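Local structure of DyP (Bjerkandera adusta, 3MM3) at residues C303-H308 with K384-G389; F291-T296 with N313-L318; F167-G172 with R263-A268. The protein binds heme b and probably uses peroxide to oxidise dyes, acting as a DyP-type peroxidase. The protein carries 1 engineered substitution. All coordinates share one frame; numbering follows the deposited sequence.

Contact 1: C303-H308 with K384-G389. With HEM (protoporphyrin IX containing Fe), chain B.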
loop_
_atom_site.group_PDB
_atom_site.type_symbol
_atom_site.label_atom_id
_atom_site.label_comp_id
_atom_site.label_asym_id
_atom_site.label_seq_id
_atom_site.Cartn_x
_atom_site.Cartn_y
_atom_site.Cartn_z
ATOM N N CYS A 303 1.531 -13.237 -19.225
ATOM C CA CYS A 303 1.530 -11.994 -18.445
ATOM C C CYS A 303 2.504 -11.006 -19.070
ATOM O O CYS A 303 3.643 -11.387 -19.367
ATOM C CB CYS A 303 1.972 -12.285 -17.011
ATOM S SG CYS A 303 1.821 -10.906 -15.851
ATOM N N PRO A 304 2.089 -9.726 -19.248
ATOM C CA PRO A 304 3.075 -8.729 -19.692
ATOM C C PRO A 304 4.224 -8.605 -18.698
ATOM O O PRO A 304 4.056 -8.869 -17.499
ATOM C CB PRO A 304 2.266 -7.423 -19.749
ATOM C CG PRO A 304 0.810 -7.876 -19.838
ATOM C CD PRO A 304 0.764 -9.114 -19.005
ATOM N N PHE A 305 5.379 -8.188 -19.195
ATOM C CA PHE A 305 6.527 -7.984 -18.318
ATOM C C PHE A 305 6.290 -6.837 -17.344
ATOM O O PHE A 305 6.862 -6.836 -16.255
ATOM C CB PHE A 305 7.797 -7.698 -19.129
ATOM C CG PHE A 305 8.233 -8.833 -20.011
ATOM C CD1 PHE A 305 8.285 -10.136 -19.527
ATOM C CD2 PHE A 305 8.644 -8.588 -21.313
ATOM C CE1 PHE A 305 8.703 -11.190 -20.358
ATOM C CE2 PHE A 305 9.058 -9.631 -22.141
ATOM C CZ PHE A 305 9.091 -10.930 -21.664
ATOM N N GLY A 306 5.468 -5.866 -17.740
ATOM C CA GLY A 306 5.272 -4.637 -16.959
ATOM C C GLY A 306 3.977 -4.505 -16.174
ATOM O O GLY A 306 3.630 -3.403 -15.739
ATOM N N ALA A 307 3.252 -5.609 -15.993
ATOM C CA ALA A 307 2.021 -5.597 -15.208
ATOM C C ALA A 307 2.309 -5.163 -13.767
ATOM O O ALA A 307 3.369 -5.481 -13.221
ATOM C CB ALA A 307 1.378 -6.962 -15.243
ATOM N N HIS A 308 1.355 -4.460 -13.154
ATOM C CA HIS A 308 1.513 -3.914 -11.799
ATOM C C HIS A 308 2.134 -4.903 -10.812
ATOM O O HIS A 308 3.169 -4.605 -10.209
ATOM C CB HIS A 308 0.166 -3.396 -11.278
ATOM C CG HIS A 308 0.231 -2.779 -9.910
ATOM N ND1 HIS A 308 0.838 -1.562 -9.672
ATOM C CD2 HIS A 308 -0.254 -3.199 -8.716
ATOM C CE1 HIS A 308 0.734 -1.268 -8.385
ATOM N NE2 HIS A 308 0.059 -2.235 -7.783
ATOM N N LYS A 384 15.043 -9.146 -20.563
ATOM C CA LYS A 384 13.897 -9.605 -21.348
ATOM C C LYS A 384 14.173 -9.403 -22.832
ATOM O O LYS A 384 14.992 -8.554 -23.186
ATOM C CB LYS A 384 12.612 -8.874 -20.928
ATOM C CG LYS A 384 12.190 -9.105 -19.470
ATOM C CD LYS A 384 12.233 -10.588 -19.071
ATOM C CE LYS A 384 11.641 -10.814 -17.674
ATOM N NZ LYS A 384 11.887 -12.202 -17.185
ATOM N N PRO A 385 13.504 -10.195 -23.700
ATOM C CA PRO A 385 13.742 -10.087 -25.149
ATOM C C PRO A 385 13.293 -8.757 -25.746
ATOM O O PRO A 385 13.738 -8.392 -26.840
ATOM C CB PRO A 385 12.926 -11.243 -25.734
ATOM C CG PRO A 385 12.004 -11.676 -24.667
ATOM C CD PRO A 385 12.644 -11.346 -23.369
ATOM N N ILE A 386 12.412 -8.052 -25.039
ATOM C CA ILE A 386 11.969 -6.715 -25.430
ATOM C C ILE A 386 11.777 -5.833 -24.196
ATOM O O ILE A 386 11.632 -6.339 -23.084
ATOM C CB ILE A 386 10.664 -6.739 -26.290
ATOM C CG1 ILE A 386 9.640 -7.727 -25.724
ATOM C CG2 ILE A 386 10.969 -7.073 -27.752
ATOM C CD1 ILE A 386 8.996 -7.257 -24.475
ATOM N N THR A 387 11.764 -4.524 -24.416
ATOM C CA THR A 387 11.590 -3.529 -23.357
ATOM C C THR A 387 10.231 -3.681 -22.664
ATOM O O THR A 387 9.187 -3.591 -23.315
ATOM C CB THR A 387 11.735 -2.113 -23.938
ATOM O OG1 THR A 387 13.005 -2.006 -24.593
ATOM C CG2 THR A 387 11.633 -1.045 -22.849
ATOM N N PRO A 388 10.234 -3.938 -21.343
ATOM C CA PRO A 388 8.939 -4.036 -20.657
ATOM C C PRO A 388 8.130 -2.729 -20.677
ATOM O O PRO A 388 6.929 -2.751 -20.958
ATOM C CB PRO A 388 9.338 -4.398 -19.230
ATOM C CG PRO A 388 10.630 -5.145 -19.401
ATOM C CD PRO A 388 11.343 -4.406 -20.488
ATOM N N GLY A 389 8.780 -1.603 -20.406
ATOM C CA GLY A 389 8.076 -0.322 -20.343
ATOM C C GLY A 389 7.692 0.068 -18.925
ATOM O O GLY A 389 8.104 -0.572 -17.955
HETATM C CHA HEM B . -0.821 -5.516 -5.647
HETATM C CHB HEM B . -3.826 -1.981 -6.976
HETATM C CHC HEM B . -0.450 1.298 -5.890
HETATM C CHD HEM B . 2.611 -2.211 -4.661
HETATM C C1A HEM B . -1.913 -4.854 -6.130
HETATM C C2A HEM B . -3.125 -5.472 -6.609
HETATM C C3A HEM B . -3.951 -4.494 -6.987
HETATM C C4A HEM B . -3.301 -3.233 -6.737
HETATM C CMA HEM B . -5.366 -4.638 -7.572
HETATM C CAA HEM B . -3.363 -6.997 -6.695
HETATM C CBA HEM B . -3.704 -7.640 -5.347
HETATM C CGA HEM B . -2.515 -8.331 -4.715
HETATM O O1A HEM B . -1.731 -8.968 -5.449
HETATM O O2A HEM B . -2.366 -8.285 -3.489
HETATM C C1B HEM B . -3.187 -0.782 -6.791
HETATM C C2B HEM B . -3.768 0.527 -6.987
HETATM C C3B HEM B . -2.837 1.434 -6.678
HETATM C C4B HEM B . -1.642 0.717 -6.262
HETATM C CMB HEM B . -5.204 0.773 -7.490
HETATM C CAB HEM B . -2.950 2.970 -6.716
HETATM C CBB HEM B . -4.113 3.617 -6.576
HETATM C C1C HEM B . 0.692 0.633 -5.520
HETATM C C2C HEM B . 1.972 1.251 -5.242
HETATM C C3C HEM B . 2.831 0.262 -4.911
HETATM C C4C HEM B . 2.105 -0.982 -4.974
HETATM C CMC HEM B . 2.226 2.775 -5.302
HETATM C CAC HEM B . 4.318 0.363 -4.513
HETATM C CBC HEM B . 5.124 1.269 -5.061
HETATM C C1D HEM B . 1.937 -3.397 -4.737
HETATM C C2D HEM B . 2.480 -4.655 -4.314
HETATM C C3D HEM B . 1.430 -5.674 -4.627
HETATM C C4D HEM B . 0.345 -4.939 -5.215
HETATM C CMD HEM B . 3.840 -4.948 -3.657
HETATM C CAD HEM B . 1.544 -7.175 -4.369
HETATM C CBD HEM B . 2.391 -7.766 -5.493
HETATM C CGD HEM B . 2.693 -9.227 -5.255
HETATM O O1D HEM B . 2.492 -10.038 -6.195
HETATM O O2D HEM B . 3.143 -9.596 -4.145
HETATM N NA HEM B . -2.062 -3.489 -6.206
HETATM N NB HEM B . -1.878 -0.645 -6.342
HETATM N NC HEM B . 0.810 -0.729 -5.374
HETATM N ND HEM B . 0.654 -3.585 -5.257
HETATM FE FE HEM B . -0.610 -2.097 -5.822
HETATM O O HOH W 1 5.435 -5.116 -20.634
#
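Phe305 is the bump of this contact: it projects from the type I beta turn Pro304-Ala307, just ahead of the short helix that carries the axial heme ligand, into a hollow lined by Lys384, Pro385, Ile386 and Pro388. The aliphatic part of Lys384 covers one face of the ring in a CH-pi contact, with CG 3.9 Å from the centroid of the Phe305 ring and only 5° off its normal. A bend in the lysine chain (chi2 -47°) lays CD and CE across the same face toward CD1 and CE1, while NZ goes on to Leu297 O and Asp317. Ile386 fills a different flank, crossing the ring at about a right angle and bringing CD1 to its edge, 3.3 Å from Phe305 CE2. Pro385 CD lies 4.0 Å from Phe305 CZ at the far end, and at the base Pro388 CB packs 3.6 Å from Phe305 CB, so the side chain is met from root to tip. Near the backbone at the root of Phe305, a water bridges the two loops, bonded to Pro388 O at 2.8 Å and, weakly, to Gly306 N. A side chain at Gly306 would point at the Pro388 carbonyl. After Ala307, the N-cap residue, comes His308, whose ND1 donates to Glu391 and whose NE2 binds the heme iron at 2.1 Å.

Contact 2: F291-T296 with N313-L318. With HEM (protoporphyrin IX containing Fe), chain B.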
loop_
_atom_site.group_PDB
_atom_site.type_symbol
_atom_site.label_atom_id
_atom_site.label_comp_id
_atom_site.label_asym_id
_atom_site.label_seq_id
_atom_site.Cartn_x
_atom_site.Cartn_y
_atom_site.Cartn_z
ATOM N N PHE A 291 2.142 -18.831 -7.929
ATOM C CA PHE A 291 2.714 -18.580 -9.244
ATOM C C PHE A 291 3.996 -17.793 -9.054
ATOM O O PHE A 291 4.188 -17.144 -8.014
ATOM C CB PHE A 291 1.719 -17.821 -10.153
ATOM C CG PHE A 291 1.402 -16.413 -9.686
ATOM C CD1 PHE A 291 2.121 -15.320 -10.175
ATOM C CD2 PHE A 291 0.405 -16.189 -8.746
ATOM C CE1 PHE A 291 1.833 -14.026 -9.744
ATOM C CE2 PHE A 291 0.118 -14.897 -8.297
ATOM C CZ PHE A 291 0.828 -13.815 -8.800
ATOM N N ASP A 292 4.872 -17.842 -10.044
ATOM C CA ASP A 292 6.147 -17.140 -9.930
ATOM C C ASP A 292 6.716 -16.607 -11.242
ATOM O O ASP A 292 7.875 -16.208 -11.289
ATOM C CB ASP A 292 7.187 -18.027 -9.213
ATOM C CG ASP A 292 7.497 -19.303 -9.961
ATOM O OD1 ASP A 292 7.035 -19.478 -11.105
ATOM O OD2 ASP A 292 8.228 -20.142 -9.388
ATOM N N TYR A 293 5.888 -16.606 -12.291
ATOM C CA TYR A 293 6.273 -16.182 -13.654
ATOM C C TYR A 293 7.239 -17.116 -14.372
ATOM O O TYR A 293 7.644 -16.818 -15.498
ATOM C CB TYR A 293 6.798 -14.728 -13.718
ATOM C CG TYR A 293 5.873 -13.755 -13.041
ATOM C CD1 TYR A 293 4.565 -13.586 -13.494
ATOM C CD2 TYR A 293 6.283 -13.046 -11.912
ATOM C CE1 TYR A 293 3.695 -12.725 -12.845
ATOM C CE2 TYR A 293 5.422 -12.160 -11.267
ATOM C CZ TYR A 293 4.127 -12.014 -11.737
ATOM O OH TYR A 293 3.242 -11.169 -11.109
ATOM N N SER A 294 7.591 -18.241 -13.744
ATOM C CA SER A 294 8.606 -19.142 -14.315
ATOM C C SER A 294 8.215 -19.721 -15.669
ATOM O O SER A 294 9.090 -20.113 -16.447
ATOM C CB SER A 294 8.968 -20.276 -13.351
ATOM O OG SER A 294 7.858 -21.109 -13.112
ATOM N N ASP A 295 6.916 -19.756 -15.959
ATOM C CA ASP A 295 6.448 -20.240 -17.263
ATOM C C ASP A 295 6.225 -19.113 -18.277
ATOM O O ASP A 295 5.675 -19.353 -19.353
ATOM C CB ASP A 295 5.189 -21.091 -17.098
ATOM C CG ASP A 295 5.473 -22.440 -16.432
ATOM O OD1 ASP A 295 6.661 -22.810 -16.261
ATOM O OD2 ASP A 295 4.496 -23.133 -16.074
ATOM N N THR A 296 6.660 -17.897 -17.946
ATOM C CA THR A 296 6.469 -16.734 -18.818
ATOM C C THR A 296 7.607 -15.741 -18.647
ATOM O O THR A 296 7.432 -14.533 -18.777
ATOM C CB THR A 296 5.059 -16.086 -18.623
ATOM O OG1 THR A 296 4.786 -15.143 -19.675
ATOM C CG2 THR A 296 4.906 -15.423 -17.243
ATOM N N ASN A 313 6.396 -7.005 -7.410
ATOM C CA ASN A 313 6.938 -8.256 -6.871
ATOM C C ASN A 313 7.329 -9.160 -8.037
ATOM O O ASN A 313 6.508 -9.930 -8.549
ATOM C CB ASN A 313 5.950 -8.968 -5.952
ATOM C CG ASN A 313 6.482 -10.300 -5.438
ATOM O OD1 ASN A 313 7.650 -10.646 -5.653
ATOM N ND2 ASN A 313 5.618 -11.062 -4.755
ATOM N N PRO A 314 8.589 -9.055 -8.477
ATOM C CA PRO A 314 8.999 -9.729 -9.716
ATOM C C PRO A 314 9.145 -11.245 -9.634
ATOM O O PRO A 314 9.279 -11.880 -10.676
ATOM C CB PRO A 314 10.345 -9.072 -10.047
ATOM C CG PRO A 314 10.338 -7.797 -9.280
ATOM C CD PRO A 314 9.604 -8.087 -8.034
ATOM N N ARG A 315 9.102 -11.811 -8.430
ATOM C CA ARG A 315 9.209 -13.263 -8.251
ATOM C C ARG A 315 10.402 -13.799 -9.069
ATOM O O ARG A 315 11.514 -13.286 -8.917
ATOM C CB ARG A 315 7.861 -13.953 -8.551
ATOM C CG ARG A 315 6.711 -13.326 -7.750
ATOM C CD ARG A 315 5.376 -14.018 -7.897
ATOM N NE ARG A 315 4.359 -13.226 -7.204
ATOM C CZ ARG A 315 3.379 -13.710 -6.452
ATOM N NH1 ARG A 315 3.235 -15.022 -6.260
ATOM N NH2 ARG A 315 2.555 -12.868 -5.846
ATOM N N GLN A 316 10.188 -14.785 -9.935
ATOM C CA GLN A 316 11.305 -15.401 -10.664
ATOM C C GLN A 316 11.984 -14.507 -11.703
ATOM O O GLN A 316 13.047 -14.851 -12.206
ATOM C CB GLN A 316 10.889 -16.744 -11.282
ATOM C CG GLN A 316 10.850 -17.911 -10.298
ATOM C CD GLN A 316 12.210 -18.227 -9.680
ATOM O OE1 GLN A 316 12.333 -18.326 -8.465
ATOM N NE2 GLN A 316 13.228 -18.358 -10.517
ATOM N N ASP A 317 11.403 -13.342 -12.005
ATOM C CA ASP A 317 12.105 -12.390 -12.875
ATOM C C ASP A 317 13.428 -11.953 -12.253
ATOM O O ASP A 317 14.325 -11.529 -12.967
ATOM C CB ASP A 317 11.265 -11.139 -13.174
ATOM C CG ASP A 317 10.149 -11.385 -14.174
ATOM O OD1 ASP A 317 10.210 -12.328 -14.995
ATOM O OD2 ASP A 317 9.200 -10.586 -14.155
ATOM N N LEU A 318 13.545 -12.065 -10.931
ATOM C CA LEU A 318 14.803 -11.736 -10.243
ATOM C C LEU A 318 15.827 -12.877 -10.271
ATOM O O LEU A 318 16.977 -12.689 -9.859
ATOM C CB LEU A 318 14.545 -11.288 -8.801
ATOM C CG LEU A 318 13.707 -10.030 -8.563
ATOM C CD1 LEU A 318 13.654 -9.738 -7.068
ATOM C CD2 LEU A 318 14.204 -8.808 -9.314
HETATM C CHA HEM B . -0.821 -5.516 -5.647
HETATM C CHB HEM B . -3.826 -1.981 -6.976
HETATM C CHC HEM B . -0.450 1.298 -5.890
HETATM C CHD HEM B . 2.611 -2.211 -4.661
HETATM C C1A HEM B . -1.913 -4.854 -6.130
HETATM C C2A HEM B . -3.125 -5.472 -6.609
HETATM C C3A HEM B . -3.951 -4.494 -6.987
HETATM C C4A HEM B . -3.301 -3.233 -6.737
HETATM C CMA HEM B . -5.366 -4.638 -7.572
HETATM C CAA HEM B . -3.363 -6.997 -6.695
HETATM C CBA HEM B . -3.704 -7.640 -5.347
HETATM C CGA HEM B . -2.515 -8.331 -4.715
HETATM O O1A HEM B . -1.731 -8.968 -5.449
HETATM O O2A HEM B . -2.366 -8.285 -3.489
HETATM C C1B HEM B . -3.187 -0.782 -6.791
HETATM C C2B HEM B . -3.768 0.527 -6.987
HETATM C C3B HEM B . -2.837 1.434 -6.678
HETATM C C4B HEM B . -1.642 0.717 -6.262
HETATM C CMB HEM B . -5.204 0.773 -7.490
HETATM C CAB HEM B . -2.950 2.970 -6.716
HETATM C CBB HEM B . -4.113 3.617 -6.576
HETATM C C1C HEM B . 0.692 0.633 -5.520
HETATM C C2C HEM B . 1.972 1.251 -5.242
HETATM C C3C HEM B . 2.831 0.262 -4.911
HETATM C C4C HEM B . 2.105 -0.982 -4.974
HETATM C CMC HEM B . 2.226 2.775 -5.302
HETATM C CAC HEM B . 4.318 0.363 -4.513
HETATM C CBC HEM B . 5.124 1.269 -5.061
HETATM C C1D HEM B . 1.937 -3.397 -4.737
HETATM C C2D HEM B . 2.480 -4.655 -4.314
HETATM C C3D HEM B . 1.430 -5.674 -4.627
HETATM C C4D HEM B . 0.345 -4.939 -5.215
HETATM C CMD HEM B . 3.840 -4.948 -3.657
HETATM C CAD HEM B . 1.544 -7.175 -4.369
HETATM C CBD HEM B . 2.391 -7.766 -5.493
HETATM C CGD HEM B . 2.693 -9.227 -5.255
HETATM O O1D HEM B . 2.492 -10.038 -6.195
HETATM O O2D HEM B . 3.143 -9.596 -4.145
HETATM N NA HEM B . -2.062 -3.489 -6.206
HETATM N NB HEM B . -1.878 -0.645 -6.342
HETATM N NC HEM B . 0.810 -0.729 -5.374
HETATM N ND HEM B . 0.654 -3.585 -5.257
HETATM FE FE HEM B . -0.610 -2.097 -5.822
HETATM O O HOH W 2 3.896 -10.711 -8.482
#
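At the heme-propionate site, the guanidinium of Arg315 lies flat on the ring of Phe291, centres 3.9 Å apart and planes at 9°, a stacked cation-pi pair. The arginine chain is extended from CG to NE (chi2 -175°), which carries the flat group across the ring and on to the heme. Its three nitrogens then fix its rotation: NH1 donates to Phe291 O at 2.9 Å, somewhat out of the guanidinium plane; NH2 gives HEM O1D a nearly straight bond (167°) and also reaches Asn289; NE donates to a water. That water lies 2.7 Å from Tyr293 OH and is also bonded to Asn313 O and HEM O1D, while Asn313 ND2 binds the other propionate oxygen, O2D, at 2.9 Å. Tyr293 turns its ring edge to the backbone, CD2 standing 3.4 Å from Pro314 O. Gln316 N donates to Asp292 O at 3.0 Å, and Asp292 OD1 closes an Asx turn by accepting from Ser294 N, and takes a second bond from Ser294 OG. Segment 313-318 follows directly on helix 308-312, and Tyr293 from 291-296 packs on its Val309 and Arg310; Arg310 pairs with Asp317, and Pro314 and Leu318 rest on Trp374 of helix 367-375.

Contact 3: F167-G172 with R263-A268. Engineered in segment 167-172: Asn171 (natural residue Asp). With HEM (protoporphyrin IX containing Fe), chain B; CYN (cyanide ion), chain C.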
loop_
_atom_site.group_PDB
_atom_site.type_symbol
_atom_site.label_atom_id
_atom_site.label_comp_id
_atom_site.label_asym_id
_atom_site.label_seq_id
_atom_site.Cartn_x
_atom_site.Cartn_y
_atom_site.Cartn_z
ATOM N N PHE A 167 -10.913 0.957 -9.242
ATOM C CA PHE A 167 -10.944 0.486 -10.627
ATOM C C PHE A 167 -11.669 -0.865 -10.744
ATOM O O PHE A 167 -11.965 -1.317 -11.857
ATOM C CB PHE A 167 -9.539 0.364 -11.233
ATOM C CG PHE A 167 -8.778 1.667 -11.362
ATOM C CD1 PHE A 167 -9.398 2.862 -11.742
ATOM C CD2 PHE A 167 -7.408 1.674 -11.138
ATOM C CE1 PHE A 167 -8.654 4.037 -11.861
ATOM C CE2 PHE A 167 -6.647 2.847 -11.262
ATOM C CZ PHE A 167 -7.280 4.033 -11.623
ATOM N N GLY A 168 -11.924 -1.507 -9.607
ATOM C CA GLY A 168 -12.666 -2.767 -9.558
ATOM C C GLY A 168 -11.890 -4.016 -9.173
ATOM O O GLY A 168 -12.463 -5.103 -9.153
ATOM N N PHE A 169 -10.604 -3.872 -8.853
ATOM C CA PHE A 169 -9.740 -5.047 -8.650
ATOM C C PHE A 169 -9.574 -5.408 -7.181
ATOM O O PHE A 169 -9.303 -4.539 -6.347
ATOM C CB PHE A 169 -8.368 -4.798 -9.299
ATOM C CG PHE A 169 -8.431 -4.704 -10.802
ATOM C CD1 PHE A 169 -8.024 -5.773 -11.584
ATOM C CD2 PHE A 169 -8.935 -3.561 -11.430
ATOM C CE1 PHE A 169 -8.114 -5.716 -12.969
ATOM C CE2 PHE A 169 -9.026 -3.488 -12.808
ATOM C CZ PHE A 169 -8.627 -4.565 -13.588
ATOM N N LEU A 170 -9.725 -6.698 -6.873
ATOM C CA LEU A 170 -9.506 -7.188 -5.517
ATOM C C LEU A 170 -8.078 -6.878 -5.072
ATOM O O LEU A 170 -7.117 -7.176 -5.784
ATOM C CB LEU A 170 -9.779 -8.695 -5.438
ATOM C CG LEU A 170 -9.677 -9.342 -4.053
ATOM C CD1 LEU A 170 -10.662 -8.755 -3.013
ATOM C CD2 LEU A 170 -9.867 -10.860 -4.178
ATOM N N ASN A 171 -7.951 -6.243 -3.913
ATOM C CA ASN A 171 -6.643 -5.880 -3.396
ATOM C C ASN A 171 -6.366 -6.515 -2.030
ATOM O O ASN A 171 -7.295 -6.956 -1.339
ATOM C CB ASN A 171 -6.456 -4.360 -3.353
ATOM C CG ASN A 171 -4.985 -3.967 -3.382
ATOM O OD1 ASN A 171 -4.092 -4.820 -3.275
ATOM N ND2 ASN A 171 -4.723 -2.696 -3.530
ATOM N N GLY A 172 -5.089 -6.587 -1.663
ATOM C CA GLY A 172 -4.681 -7.166 -0.374
ATOM C C GLY A 172 -4.566 -8.678 -0.389
ATOM O O GLY A 172 -4.766 -9.348 0.645
ATOM N N ARG A 263 -3.647 -9.302 -12.567
ATOM C CA ARG A 263 -4.753 -10.082 -12.003
ATOM C C ARG A 263 -6.051 -9.604 -12.613
ATOM O O ARG A 263 -6.203 -8.414 -12.885
ATOM C CB ARG A 263 -4.866 -9.896 -10.485
ATOM C CG ARG A 263 -3.741 -10.497 -9.667
ATOM C CD ARG A 263 -4.057 -10.375 -8.184
ATOM N NE ARG A 263 -2.939 -10.855 -7.370
ATOM C CZ ARG A 263 -2.776 -12.114 -6.963
ATOM N NH1 ARG A 263 -3.668 -13.052 -7.235
ATOM N NH2 ARG A 263 -1.705 -12.423 -6.255
ATOM N N TRP A 264 -6.997 -10.529 -12.780
ATOM C CA TRP A 264 -8.380 -10.179 -13.069
ATOM C C TRP A 264 -8.973 -9.423 -11.883
ATOM O O TRP A 264 -8.444 -9.481 -10.758
ATOM C CB TRP A 264 -9.197 -11.451 -13.313
ATOM C CG TRP A 264 -8.759 -12.220 -14.523
ATOM C CD1 TRP A 264 -7.838 -13.229 -14.566
ATOM C CD2 TRP A 264 -9.220 -12.046 -15.865
ATOM N NE1 TRP A 264 -7.697 -13.695 -15.851
ATOM C CE2 TRP A 264 -8.539 -12.989 -16.668
ATOM C CE3 TRP A 264 -10.156 -11.193 -16.467
ATOM C CZ2 TRP A 264 -8.742 -13.084 -18.042
ATOM C CZ3 TRP A 264 -10.371 -11.302 -17.834
ATOM C CH2 TRP A 264 -9.667 -12.240 -18.604
ATOM N N LYS A 265 -10.089 -8.736 -12.113
ATOM C CA LYS A 265 -10.761 -8.025 -11.019
ATOM C C LYS A 265 -11.095 -8.940 -9.847
ATOM O O LYS A 265 -11.102 -8.502 -8.694
ATOM C CB LYS A 265 -12.033 -7.336 -11.509
ATOM C CG LYS A 265 -11.747 -6.118 -12.363
ATOM C CD LYS A 265 -13.029 -5.476 -12.834
ATOM C CE LYS A 265 -12.718 -4.272 -13.681
ATOM N NZ LYS A 265 -13.964 -3.673 -14.253
ATOM N N SER A 266 -11.378 -10.208 -10.158
ATOM C CA SER A 266 -11.714 -11.222 -9.163
ATOM C C SER A 266 -10.554 -11.603 -8.245
ATOM O O SER A 266 -10.762 -12.254 -7.224
ATOM C CB SER A 266 -12.171 -12.485 -9.876
ATOM O OG SER A 266 -11.048 -13.100 -10.489
ATOM N N GLY A 267 -9.339 -11.223 -8.638
ATOM C CA GLY A 267 -8.142 -11.640 -7.923
ATOM C C GLY A 267 -7.400 -12.782 -8.593
ATOM O O GLY A 267 -6.286 -13.109 -8.192
ATOM N N ALA A 268 -7.993 -13.408 -9.606
ATOM C CA ALA A 268 -7.315 -14.518 -10.260
ATOM C C ALA A 268 -6.055 -14.000 -10.959
ATOM O O ALA A 268 -6.130 -13.081 -11.774
ATOM C CB ALA A 268 -8.245 -15.206 -11.238
HETATM C CHA HEM B . -0.821 -5.516 -5.647
HETATM C CHB HEM B . -3.826 -1.981 -6.976
HETATM C CHC HEM B . -0.450 1.298 -5.890
HETATM C CHD HEM B . 2.611 -2.211 -4.661
HETATM C C1A HEM B . -1.913 -4.854 -6.130
HETATM C C2A HEM B . -3.125 -5.472 -6.609
HETATM C C3A HEM B . -3.951 -4.494 -6.987
HETATM C C4A HEM B . -3.301 -3.233 -6.737
HETATM C CMA HEM B . -5.366 -4.638 -7.572
HETATM C CAA HEM B . -3.363 -6.997 -6.695
HETATM C CBA HEM B . -3.704 -7.640 -5.347
HETATM C CGA HEM B . -2.515 -8.331 -4.715
HETATM O O1A HEM B . -1.731 -8.968 -5.449
HETATM O O2A HEM B . -2.366 -8.285 -3.489
HETATM C C1B HEM B . -3.187 -0.782 -6.791
HETATM C C2B HEM B . -3.768 0.527 -6.987
HETATM C C3B HEM B . -2.837 1.434 -6.678
HETATM C C4B HEM B . -1.642 0.717 -6.262
HETATM C CMB HEM B . -5.204 0.773 -7.490
HETATM C CAB HEM B . -2.950 2.970 -6.716
HETATM C CBB HEM B . -4.113 3.617 -6.576
HETATM C C1C HEM B . 0.692 0.633 -5.520
HETATM C C2C HEM B . 1.972 1.251 -5.242
HETATM C C3C HEM B . 2.831 0.262 -4.911
HETATM C C4C HEM B . 2.105 -0.982 -4.974
HETATM C CMC HEM B . 2.226 2.775 -5.302
HETATM C CAC HEM B . 4.318 0.363 -4.513
HETATM C CBC HEM B . 5.124 1.269 -5.061
HETATM C C1D HEM B . 1.937 -3.397 -4.737
HETATM C C2D HEM B . 2.480 -4.655 -4.314
HETATM C C3D HEM B . 1.430 -5.674 -4.627
HETATM C C4D HEM B . 0.345 -4.939 -5.215
HETATM C CMD HEM B . 3.840 -4.948 -3.657
HETATM C CAD HEM B . 1.544 -7.175 -4.369
HETATM C CBD HEM B . 2.391 -7.766 -5.493
HETATM C CGD HEM B . 2.693 -9.227 -5.255
HETATM O O1D HEM B . 2.492 -10.038 -6.195
HETATM O O2D HEM B . 3.143 -9.596 -4.145
HETATM N NA HEM B . -2.062 -3.489 -6.206
HETATM N NB HEM B . -1.878 -0.645 -6.342
HETATM N NC HEM B . 0.810 -0.729 -5.374
HETATM N ND HEM B . 0.654 -3.585 -5.257
HETATM FE FE HEM B . -0.610 -2.097 -5.822
HETATM C C CYN C . -1.373 -1.868 -3.933
HETATM N N CYN C . -1.886 -1.716 -2.917
HETATM O O HOH W 3 -6.873 -8.502 -8.231
#
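Leu170 N donates to Lys265 O at 2.9 Å (161°), joining the distal heme loop to the type I beta turn Trp264-Gly267. A water reinforces the link, donating to both Leu170 O and Trp264 O. Beside it Lys265 runs over one face of the Phe169 ring, its CG 3.5 Å from the Phe169 centroid, a CH-pi contact almost on the ring normal. The fully extended lysine chain then carries NZ on to Glu254. The ring edge faces Arg263 O, with Phe169 CE1 3.3 Å away; this buried carbonyl has no hydrogen-bond partner in the model. At the root of the side chain Phe169 CB touches the heme methyl CMA. With an alanine in place of Phe169, the Lys265 methylenes would probably lose the surface they lie on and a gap would open toward Phe230 and Phe261. With CG opposite the backbone N (chi1 -176°), Leu170 directs its branch to the turn, and CD2 comes 3.5 Å from Ser266 O; any side chain on Gly267 would clash with that methyl. Arg263 ties the turn to the heme, NH1 donating to Gly267 O at 2.8 Å in the guanidinium plane and NE to propionate O1A at 3.0 Å. The engineered Asn171 (Asp in the natural protein) points away from the turn; OD1 accepts from Arg329, and ND2 donates to the cyanide N at 3.1 Å.

All three contacts gather loops around one heme. Contact 3 closes along the chain before the others open; the segments of contacts 1 and 2 then alternate within the C-terminal DyP-type peroxidase region, and helix 308-312 begins in the first and leads into the second. Contacts 1 and 2 have centres about 12 Å apart and are joined by the salt bridge Lys384-Asp317. Contact 3 lies about 20 Å and 19 Å from their centres; it touches contact 2 where Phe291 packs on Arg263, but not contact 1. Contact 1 carries the axial histidine on one side of the iron, while contact 3 reaches the cyanide on the other, and contacts 2 and 3 each bind a different propionate.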